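Parahox neighbor (Phaeodactylum tricornutum CCAP 1055/1, PDB 5Z5M) probably converts 5-hydroxyisourate to (S)-allantoin as a fusion of two enzymes of urate degradation, a hydroxyisourate hydrolase and an OHCU decarboxylase. Local coordinates at residues K198-L203 with T246-E251. Residues are numbered along the deposited sequence; the frame is centred on the assembly and turned at random.
Sequences KMRIHL and TFFCGE
In the transthyretin-like HIU hydrolase part of the chain, the two central strands of an antiparallel four-stranded sheet pair where 241-248 passes into helix 249-256. His202 and Thr246 form a hydrogen-bonded pair, closed by His202 N to Thr246 O (3.0 Å) and Thr246 N to His202 O (2.8 Å); Phe248 N continues the pairing to Arg200 O. Beside His202, the Phe248 ring meets two side chains, one with its edge and one with a face. The edge points into the imidazole, Phe248 CE1 over the ring centre and 3.6 Å above the plane of His202, in an edge-to-face pair with planes at 68°. The Arg200 guanidinium covers one Phe248 face as a cation-pi partner, Arg200 CZ lying 4.0 Å from the Phe248 ring centroid. A bend at chi3 (-51°) brings that guanidinium over to Glu251; the two planes are nearly coplanar, and in the salt bridge Arg200 NE meets the syn lone pair of Glu251 OE1 at 2.8 Å. With an alanine in place of Arg200, the buried Glu251 carboxylate would probably lose this cationic partner and Phe248 the group over one face. Ile201 and Phe247 lie side by side on the other face, next to strand 182-189. A water joins the segments, accepting from Arg200 N and donating to Phe248 O and Glu251 OE1.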
loop_
_atom_site.group_PDB
_atom_site.type_symbol
_atom_site.label_atom_id
_atom_site.label_comp_id
_atom_site.label_asym_id
_atom_site.label_seq_id
_atom_site.Cartn_x
_atom_site.Cartn_y
_atom_site.Cartn_z
ATOM N N LYS A 198 11.705 -18.559 4.130
ATOM C CA LYS A 198 12.083 -19.548 3.124
ATOM C C LYS A 198 11.601 -19.213 1.704
ATOM O O LYS A 198 11.394 -20.112 0.893
ATOM C CB LYS A 198 11.570 -20.939 3.533
ATOM C CG LYS A 198 11.997 -21.374 4.937
ATOM C CD LYS A 198 11.593 -22.829 5.216
ATOM C CE LYS A 198 10.529 -22.931 6.301
ATOM N NZ LYS A 198 11.105 -22.856 7.676
ATOM N N MET A 199 11.443 -17.925 1.395
ATOM C CA MET A 199 11.080 -17.521 0.034
ATOM C C MET A 199 12.342 -17.351 -0.808
ATOM O O MET A 199 13.273 -16.668 -0.385
ATOM C CB MET A 199 10.269 -16.212 0.038
ATOM C CG MET A 199 9.781 -15.784 -1.350
ATOM S SD MET A 199 8.923 -14.192 -1.411
ATOM C CE MET A 199 7.429 -14.548 -0.487
ATOM N N ARG A 200 12.382 -17.976 -1.984
ATOM C CA ARG A 200 13.501 -17.787 -2.910
ATOM C C ARG A 200 13.408 -16.421 -3.561
ATOM O O ARG A 200 12.326 -15.978 -3.941
ATOM C CB ARG A 200 13.537 -18.864 -4.002
ATOM C CG ARG A 200 13.820 -20.267 -3.520
ATOM C CD ARG A 200 14.036 -21.217 -4.698
ATOM N NE ARG A 200 12.971 -21.135 -5.697
ATOM C CZ ARG A 200 13.178 -21.030 -7.007
ATOM N NH1 ARG A 200 14.414 -21.000 -7.489
ATOM N NH2 ARG A 200 12.148 -20.962 -7.840
ATOM N N ILE A 201 14.556 -15.771 -3.693
ATOM C CA ILE A 201 14.641 -14.434 -4.264
ATOM C C ILE A 201 15.885 -14.339 -5.134
ATOM O O ILE A 201 16.985 -14.615 -4.664
ATOM C CB ILE A 201 14.711 -13.342 -3.180
ATOM C CG1 ILE A 201 13.483 -13.374 -2.266
ATOM C CG2 ILE A 201 14.851 -11.972 -3.832
ATOM C CD1 ILE A 201 13.581 -12.416 -1.071
ATOM N N HIS A 202 15.712 -13.970 -6.401
ATOM C CA HIS A 202 16.854 -13.724 -7.272
ATOM C C HIS A 202 17.028 -12.228 -7.518
ATOM O O HIS A 202 16.088 -11.447 -7.356
ATOM C CB HIS A 202 16.698 -14.463 -8.603
ATOM C CG HIS A 202 16.692 -15.953 -8.459
ATOM N ND1 HIS A 202 16.490 -16.806 -9.527
ATOM C CD2 HIS A 202 16.866 -16.742 -7.376
ATOM C CE1 HIS A 202 16.536 -18.054 -9.102
ATOM N NE2 HIS A 202 16.762 -18.047 -7.800
ATOM N N LEU A 203 18.246 -11.843 -7.885
ATOM C CA LEU A 203 18.579 -10.453 -8.177
ATOM C C LEU A 203 19.430 -10.371 -9.440
ATOM O O LEU A 203 20.477 -11.018 -9.534
ATOM C CB LEU A 203 19.325 -9.808 -6.996
ATOM C CG LEU A 203 19.677 -8.323 -7.155
ATOM C CD1 LEU A 203 18.424 -7.475 -7.377
ATOM C CD2 LEU A 203 20.470 -7.814 -5.940
ATOM N N THR A 246 13.536 -10.931 -8.327
ATOM C CA THR A 246 12.506 -11.889 -8.691
ATOM C C THR A 246 12.065 -12.581 -7.411
ATOM O O THR A 246 12.848 -13.298 -6.796
ATOM C CB THR A 246 13.001 -12.930 -9.723
ATOM O OG1 THR A 246 13.426 -12.265 -10.919
ATOM C CG2 THR A 246 11.883 -13.903 -10.068
ATOM N N PHE A 247 10.834 -12.319 -6.980
ATOM C CA PHE A 247 10.295 -12.952 -5.783
ATOM C C PHE A 247 9.450 -14.160 -6.165
ATOM O O PHE A 247 8.477 -14.030 -6.909
ATOM C CB PHE A 247 9.450 -11.969 -4.973
ATOM C CG PHE A 247 10.218 -10.787 -4.457
ATOM C CD1 PHE A 247 10.898 -10.858 -3.252
ATOM C CD2 PHE A 247 10.242 -9.599 -5.167
ATOM C CE1 PHE A 247 11.601 -9.763 -2.763
ATOM C CE2 PHE A 247 10.935 -8.504 -4.690
ATOM C CZ PHE A 247 11.623 -8.586 -3.482
ATOM N N PHE A 248 9.811 -15.333 -5.659
ATOM C CA PHE A 248 9.050 -16.537 -5.991
ATOM C C PHE A 248 7.960 -16.768 -4.952
ATOM O O PHE A 248 8.056 -17.667 -4.119
ATOM C CB PHE A 248 9.984 -17.748 -6.104
ATOM C CG PHE A 248 10.922 -17.667 -7.276
ATOM C CD1 PHE A 248 12.161 -17.062 -7.149
ATOM C CD2 PHE A 248 10.545 -18.158 -8.515
ATOM C CE1 PHE A 248 13.022 -16.972 -8.231
ATOM C CE2 PHE A 248 11.394 -18.068 -9.600
ATOM C CZ PHE A 248 12.634 -17.472 -9.460
ATOM N N CYS A 249 6.915 -15.946 -5.017
ATOM C CA CYS A 249 5.881 -15.931 -3.989
ATOM C C CYS A 249 4.936 -17.116 -4.077
ATOM O O CYS A 249 4.349 -17.515 -3.073
ATOM C CB CYS A 249 5.077 -14.638 -4.062
ATOM S SG CYS A 249 6.061 -13.195 -3.695
ATOM N N GLY A 250 4.775 -17.656 -5.281
ATOM C CA GLY A 250 3.925 -18.816 -5.485
ATOM C C GLY A 250 4.353 -19.999 -4.639
ATOM O O GLY A 250 3.518 -20.656 -4.013
ATOM N N GLU A 251 5.653 -20.275 -4.625
ATOM C CA GLU A 251 6.196 -21.343 -3.787
ATOM C C GLU A 251 5.953 -21.074 -2.305
ATOM O O GLU A 251 5.666 -21.997 -1.549
ATOM C CB GLU A 251 7.697 -21.517 -4.031
ATOM C CG GLU A 251 8.084 -21.612 -5.486
ATOM C CD GLU A 251 9.584 -21.520 -5.699
ATOM O OE1 GLU A 251 10.336 -21.464 -4.700
ATOM O OE2 GLU A 251 10.006 -21.491 -6.876
HETATM O O HOH W 1 9.889 -19.229 -2.859
HETATM O O HOH W 2 15.749 -11.062 -10.814
#